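Local coordinates for protein toll (Drosophila melanogaster, PDB 4LXR) that serves as the cell-surface receptor for the cytokine spaetzle C-106, switching on Toll signalling in dorsal-ventral patterning of the embryo and in antifungal immunity, at residues A[217-231]-A[240-254]. Sequence-based numbering, arbitrary orientation.
Sequences ATSVLGIDIHDNGIE and HLTNVTDINLSANLF. With NAG (2-acetamido-2-deoxy-beta-D-glucopyranose), chain J.
Asn252 lays its side-chain amide alongside Ile230 and across the Ile225-Ile230 turn, one rung of the asparagine ladder, with Asn228 the equivalent residue of LRR 4, in the leucine-rich-repeat solenoid of the extracellular part of Toll. Its OD1 accepts from Asn228 N at 2.8 Å and from Ile230 N, the two donors arriving from opposite faces of the amide. On the other branch, ND2 donates almost straight (177°) to Ile225 O, which Asn228 ND2 reaches from its other face, and also to Leu249 O of its own repeat. With an alanine in place of Asn252, Asn228 N and Ile230 N would probably lose their shared acceptor and the turn would be freer to shift.

The strands 222-224 and 246-248 are parallel, their axes 3° apart, and hydrogen-bonded, Ile223 N to Asp246 O and Asn248 N to Ile223 O, both at 3.0 Å. Inside the solenoid Ile223 CG2 rests on Ile247 CG1 at 3.8 Å, and Leu241 crosses Ile223 at about a right angle. Beyond the strands, Ile225 CD1 meets Leu249 CD2, and Ile230 CG2 touches Phe254 CE1 at 3.7 Å while Ile230 O sits over the centre of that ring.

Asp224 and Asn248 project side by side from the opposite sheet face, where spaetzle C-106 binds: Gln62 N of one spaetzle chain donates to Asp224 OD2. With CG anti to the backbone N (chi1 -175°), Asp224 turns OD1 back into an Asx turn with His226 N, and the same OD1 accepts from His226 ND1 at 2.6 Å; Asn248 ND2 adds only a weak bond to OD2.

At the start of both segments, ahead of the strands, water 1 bridges Val220 O to Asn243 N, and the glycosylated Asn243, joined through ND2 to NAG C1, still donates that nitrogen's hydrogen to Thr218 O at 2.7 Å.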
loop_
_atom_site.group_PDB
_atom_site.type_symbol
_atom_site.label_atom_id
_atom_site.label_comp_id
_atom_site.label_asym_id
_atom_site.label_seq_id
_atom_site.Cartn_x
_atom_site.Cartn_y
_atom_site.Cartn_z
ATOM N N ALA A 217 25.911 -28.687 -28.872
ATOM C CA ALA A 217 25.240 -28.310 -27.619
ATOM C C ALA A 217 23.797 -28.815 -27.495
ATOM O O ALA A 217 22.933 -28.099 -27.012
ATOM C CB ALA A 217 25.296 -26.799 -27.427
ATOM N N THR A 218 23.547 -30.052 -27.915
ATOM C CA THR A 218 22.194 -30.618 -27.929
ATOM C C THR A 218 21.624 -30.912 -26.550
ATOM O O THR A 218 20.434 -31.164 -26.409
ATOM C CB THR A 218 22.140 -31.946 -28.721
ATOM O OG1 THR A 218 23.192 -32.808 -28.265
ATOM C CG2 THR A 218 22.305 -31.691 -30.220
ATOM N N SER A 219 22.477 -30.935 -25.539
ATOM C CA SER A 219 22.009 -31.188 -24.194
ATOM C C SER A 219 21.474 -29.904 -23.552
ATOM O O SER A 219 20.762 -29.953 -22.543
ATOM C CB SER A 219 23.154 -31.746 -23.357
ATOM O OG SER A 219 24.168 -30.765 -23.179
ATOM N N VAL A 220 21.815 -28.759 -24.136
ATOM C CA VAL A 220 21.603 -27.469 -23.469
ATOM C C VAL A 220 20.118 -27.101 -23.354
ATOM O O VAL A 220 19.402 -27.066 -24.347
ATOM C CB VAL A 220 22.425 -26.324 -24.126
ATOM C CG1 VAL A 220 22.002 -24.924 -23.576
ATOM C CG2 VAL A 220 23.915 -26.543 -23.915
ATOM N N LEU A 221 19.674 -26.817 -22.133
ATOM C CA LEU A 221 18.269 -26.526 -21.874
ATOM C C LEU A 221 18.056 -25.037 -21.672
ATOM O O LEU A 221 16.973 -24.508 -21.930
ATOM C CB LEU A 221 17.777 -27.310 -20.647
ATOM C CG LEU A 221 17.937 -28.836 -20.755
ATOM C CD1 LEU A 221 17.431 -29.499 -19.492
ATOM C CD2 LEU A 221 17.201 -29.373 -21.964
ATOM N N GLY A 222 19.096 -24.358 -21.204
ATOM C CA GLY A 222 18.999 -22.932 -20.938
ATOM C C GLY A 222 20.194 -22.146 -21.439
ATOM O O GLY A 222 21.353 -22.498 -21.169
ATOM N N ILE A 223 19.921 -21.086 -22.187
ATOM C CA ILE A 223 20.971 -20.147 -22.557
ATOM C C ILE A 223 20.569 -18.702 -22.240
ATOM O O ILE A 223 19.483 -18.228 -22.622
ATOM C CB ILE A 223 21.409 -20.270 -24.028
ATOM C CG1 ILE A 223 22.505 -19.240 -24.314
ATOM C CG2 ILE A 223 20.234 -20.082 -25.005
ATOM C CD1 ILE A 223 23.015 -19.310 -25.715
ATOM N N ASP A 224 21.441 -18.005 -21.530
ATOM C CA ASP A 224 21.119 -16.662 -21.102
ATOM C C ASP A 224 22.215 -15.731 -21.545
ATOM O O ASP A 224 23.314 -15.804 -21.044
ATOM C CB ASP A 224 20.939 -16.617 -19.584
ATOM C CG ASP A 224 20.469 -15.256 -19.083
ATOM O OD1 ASP A 224 20.701 -14.234 -19.767
ATOM O OD2 ASP A 224 19.875 -15.207 -17.987
ATOM N N ILE A 225 21.883 -14.848 -22.480
ATOM C CA ILE A 225 22.832 -13.918 -23.036
ATOM C C ILE A 225 22.341 -12.486 -22.895
ATOM O O ILE A 225 22.668 -11.633 -23.719
ATOM C CB ILE A 225 23.159 -14.228 -24.533
ATOM C CG1 ILE A 225 21.885 -14.364 -25.372
ATOM C CG2 ILE A 225 23.988 -15.506 -24.637
ATOM C CD1 ILE A 225 22.152 -14.613 -26.877
ATOM N N HIS A 226 21.565 -12.225 -21.843
ATOM C CA HIS A 226 21.127 -10.865 -21.573
ATOM C C HIS A 226 22.292 -9.914 -21.319
ATOM O O HIS A 226 23.354 -10.341 -20.877
ATOM C CB HIS A 226 20.018 -10.799 -20.498
ATOM C CG HIS A 226 20.487 -10.868 -19.068
ATOM N ND1 HIS A 226 20.459 -12.031 -18.329
ATOM C CD2 HIS A 226 20.873 -9.893 -18.208
ATOM C CE1 HIS A 226 20.871 -11.784 -17.095
ATOM N NE2 HIS A 226 21.125 -10.492 -16.993
ATOM N N ASP A 227 22.098 -8.643 -21.677
ATOM C CA ASP A 227 23.097 -7.586 -21.502
ATOM C C ASP A 227 24.470 -7.933 -22.115
ATOM O O ASP A 227 25.487 -7.958 -21.417
ATOM C CB ASP A 227 23.251 -7.224 -20.013
ATOM C CG ASP A 227 24.267 -6.123 -19.791
ATOM O OD1 ASP A 227 24.332 -5.192 -20.626
ATOM O OD2 ASP A 227 25.021 -6.208 -18.799
ATOM N N ASN A 228 24.488 -8.199 -23.418
ATOM C CA ASN A 228 25.724 -8.461 -24.122
ATOM C C ASN A 228 25.971 -7.446 -25.217
ATOM O O ASN A 228 26.780 -7.694 -26.093
ATOM C CB ASN A 228 25.721 -9.866 -24.739
ATOM C CG ASN A 228 26.382 -10.881 -23.842
ATOM O OD1 ASN A 228 27.596 -11.027 -23.866
ATOM N ND2 ASN A 228 25.588 -11.569 -23.026
ATOM N N GLY A 229 25.252 -6.324 -25.177
ATOM C CA GLY A 229 25.381 -5.290 -26.192
ATOM C C GLY A 229 25.117 -5.814 -27.598
ATOM O O GLY A 229 25.668 -5.295 -28.558
ATOM N N ILE A 230 24.275 -6.843 -27.720
ATOM C CA ILE A 230 23.982 -7.460 -29.020
ATOM C C ILE A 230 23.029 -6.602 -29.854
ATOM O O ILE A 230 21.946 -6.225 -29.383
ATOM C CB ILE A 230 23.385 -8.886 -28.851
ATOM C CG1 ILE A 230 24.367 -9.803 -28.119
ATOM C CG2 ILE A 230 23.027 -9.496 -30.214
ATOM C CD1 ILE A 230 23.838 -11.233 -27.957
ATOM N N GLU A 231 23.428 -6.289 -31.084
ATOM C CA GLU A 231 22.621 -5.438 -31.967
ATOM C C GLU A 231 21.775 -6.251 -32.939
ATOM O O GLU A 231 20.643 -5.883 -33.242
ATOM C CB GLU A 231 23.512 -4.471 -32.758
ATOM C CG GLU A 231 24.091 -3.361 -31.926
ATOM C CD GLU A 231 25.129 -2.556 -32.670
ATOM O OE1 GLU A 231 25.192 -2.661 -33.911
ATOM O OE2 GLU A 231 25.889 -1.821 -32.007
ATOM N N HIS A 240 21.620 -25.184 -33.527
ATOM C CA HIS A 240 22.108 -26.420 -32.917
ATOM C C HIS A 240 21.523 -26.684 -31.527
ATOM O O HIS A 240 21.637 -27.788 -31.006
ATOM C CB HIS A 240 23.637 -26.411 -32.851
ATOM C CG HIS A 240 24.292 -26.598 -34.182
ATOM N ND1 HIS A 240 25.433 -25.922 -34.552
ATOM C CD2 HIS A 240 23.969 -27.393 -35.226
ATOM C CE1 HIS A 240 25.785 -26.291 -35.772
ATOM N NE2 HIS A 240 24.911 -27.182 -36.203
ATOM N N LEU A 241 20.909 -25.667 -30.931
ATOM C CA LEU A 241 20.309 -25.799 -29.604
ATOM C C LEU A 241 18.917 -26.400 -29.719
ATOM O O LEU A 241 17.941 -25.763 -29.343
ATOM C CB LEU A 241 20.231 -24.431 -28.916
ATOM C CG LEU A 241 21.576 -23.760 -28.641
ATOM C CD1 LEU A 241 21.418 -22.311 -28.180
ATOM C CD2 LEU A 241 22.364 -24.555 -27.611
ATOM N N THR A 242 18.822 -27.620 -30.239
ATOM C CA THR A 242 17.521 -28.195 -30.568
ATOM C C THR A 242 16.670 -28.548 -29.355
ATOM O O THR A 242 15.449 -28.638 -29.465
ATOM C CB THR A 242 17.648 -29.428 -31.482
ATOM O OG1 THR A 242 18.542 -30.373 -30.883
ATOM C CG2 THR A 242 18.181 -29.016 -32.845
ATOM N N ASN A 243 17.306 -28.752 -28.208
ATOM C CA ASN A 243 16.578 -29.085 -26.990
ATOM C C ASN A 243 16.403 -27.913 -26.012
ATOM O O ASN A 243 15.910 -28.093 -24.893
ATOM C CB ASN A 243 17.249 -30.273 -26.289
ATOM C CG ASN A 243 17.080 -31.572 -27.060
ATOM O OD1 ASN A 243 16.014 -31.836 -27.608
ATOM N ND2 ASN A 243 18.138 -32.380 -27.114
ATOM N N VAL A 244 16.814 -26.717 -26.419
ATOM C CA VAL A 244 16.732 -25.567 -25.518
ATOM C C VAL A 244 15.272 -25.249 -25.133
ATOM O O VAL A 244 14.369 -25.312 -25.962
ATOM C CB VAL A 244 17.463 -24.327 -26.089
ATOM C CG1 VAL A 244 16.677 -23.678 -27.257
ATOM C CG2 VAL A 244 17.733 -23.327 -24.987
ATOM N N THR A 245 15.042 -24.979 -23.853
ATOM C CA THR A 245 13.707 -24.637 -23.369
ATOM C C THR A 245 13.597 -23.196 -22.849
ATOM O O THR A 245 12.495 -22.651 -22.748
ATOM C CB THR A 245 13.266 -25.582 -22.254
ATOM O OG1 THR A 245 14.056 -25.329 -21.084
ATOM C CG2 THR A 245 13.420 -27.063 -22.697
ATOM N N ASP A 246 14.718 -22.589 -22.478
ATOM C CA ASP A 246 14.690 -21.213 -21.967
ATOM C C ASP A 246 15.767 -20.380 -22.650
ATOM O O ASP A 246 16.945 -20.746 -22.657
ATOM C CB ASP A 246 14.906 -21.139 -20.442
ATOM C CG ASP A 246 13.746 -21.737 -19.633
ATOM O OD1 ASP A 246 13.334 -22.886 -19.908
ATOM O OD2 ASP A 246 13.241 -21.052 -18.708
ATOM N N ILE A 247 15.351 -19.248 -23.206
ATOM C CA ILE A 247 16.259 -18.323 -23.832
ATOM C C ILE A 247 16.057 -16.925 -23.276
ATOM O O ILE A 247 14.927 -16.420 -23.229
ATOM C CB ILE A 247 16.072 -18.319 -25.358
ATOM C CG1 ILE A 247 16.529 -19.658 -25.948
ATOM C CG2 ILE A 247 16.856 -17.195 -25.968
ATOM C CD1 ILE A 247 16.273 -19.807 -27.468
ATOM N N ASN A 248 17.149 -16.302 -22.837
ATOM C CA ASN A 248 17.079 -14.925 -22.381
ATOM C C ASN A 248 17.901 -13.980 -23.255
ATOM O O ASN A 248 19.126 -14.062 -23.282
ATOM C CB ASN A 248 17.468 -14.789 -20.902
ATOM C CG ASN A 248 17.108 -13.409 -20.327
ATOM O OD1 ASN A 248 16.600 -12.549 -21.035
ATOM N ND2 ASN A 248 17.351 -13.216 -19.039
ATOM N N LEU A 249 17.203 -13.072 -23.944
ATOM C CA LEU A 249 17.810 -12.119 -24.851
ATOM C C LEU A 249 17.709 -10.685 -24.334
ATOM O O LEU A 249 17.922 -9.743 -25.106
ATOM C CB LEU A 249 17.107 -12.166 -26.202
ATOM C CG LEU A 249 17.048 -13.510 -26.940
ATOM C CD1 LEU A 249 16.297 -13.367 -28.271
ATOM C CD2 LEU A 249 18.451 -14.053 -27.174
ATOM N N SER A 250 17.387 -10.521 -23.048
ATOM C CA SER A 250 17.062 -9.207 -22.487
ATOM C C SER A 250 18.238 -8.225 -22.493
ATOM O O SER A 250 19.390 -8.602 -22.690
ATOM C CB SER A 250 16.519 -9.332 -21.050
ATOM O OG SER A 250 15.350 -10.130 -20.988
ATOM N N ALA A 251 17.917 -6.955 -22.277
ATOM C CA ALA A 251 18.904 -5.913 -22.059
ATOM C C ALA A 251 19.957 -5.858 -23.157
ATOM O O ALA A 251 21.124 -5.618 -22.893
ATOM C CB ALA A 251 19.549 -6.064 -20.672
ATOM N N ASN A 252 19.533 -6.093 -24.390
ATOM C CA ASN A 252 20.416 -5.954 -25.529
ATOM C C ASN A 252 20.014 -4.751 -26.391
ATOM O O ASN A 252 19.267 -3.876 -25.940
ATOM C CB ASN A 252 20.489 -7.266 -26.331
ATOM C CG ASN A 252 21.384 -8.303 -25.655
ATOM O OD1 ASN A 252 22.578 -8.060 -25.456
ATOM N ND2 ASN A 252 20.810 -9.442 -25.268
ATOM N N LEU A 253 20.511 -4.702 -27.619
ATOM C CA LEU A 253 20.377 -3.505 -28.440
ATOM C C LEU A 253 19.690 -3.774 -29.781
ATOM O O LEU A 253 20.066 -3.183 -30.799
ATOM C CB LEU A 253 21.766 -2.896 -28.688
ATOM C CG LEU A 253 22.578 -2.516 -27.442
ATOM C CD1 LEU A 253 24.026 -2.207 -27.791
ATOM C CD2 LEU A 253 21.946 -1.322 -26.762
ATOM N N PHE A 254 18.692 -4.658 -29.799
ATOM C CA PHE A 254 18.059 -5.034 -31.072
ATOM C C PHE A 254 17.197 -3.922 -31.645
ATOM O O PHE A 254 16.415 -3.298 -30.920
ATOM C CB PHE A 254 17.184 -6.278 -30.916
ATOM C CG PHE A 254 17.928 -7.488 -30.432
ATOM C CD1 PHE A 254 18.746 -8.216 -31.303
ATOM C CD2 PHE A 254 17.813 -7.901 -29.119
ATOM C CE1 PHE A 254 19.434 -9.337 -30.868
ATOM C CE2 PHE A 254 18.498 -9.032 -28.670
ATOM C CZ PHE A 254 19.307 -9.746 -29.545
HETATM C C1 NAG J . 17.949 -33.486 -28.023
HETATM C C2 NAG J . 17.043 -34.664 -27.683
HETATM C C3 NAG J . 17.292 -35.818 -28.642
HETATM C C4 NAG J . 17.049 -35.337 -30.067
HETATM C C5 NAG J . 17.944 -34.134 -30.367
HETATM C C6 NAG J . 17.691 -33.536 -31.730
HETATM C C7 NAG J . 16.206 -34.989 -25.415
HETATM C C8 NAG J . 16.513 -35.446 -24.024
HETATM N N2 NAG J . 17.204 -35.082 -26.297
HETATM O O3 NAG J . 16.423 -36.899 -28.326
HETATM O O4 NAG J . 17.291 -36.375 -31.013
HETATM O O5 NAG J . 17.723 -33.088 -29.403
HETATM O O6 NAG J . 18.851 -32.885 -32.231
HETATM O O7 NAG J . 15.099 -34.556 -25.728
HETATM O O HOH W 1 19.693 -27.828 -26.973
HETATM O O HOH W 2 23.564 -4.326 -23.526
#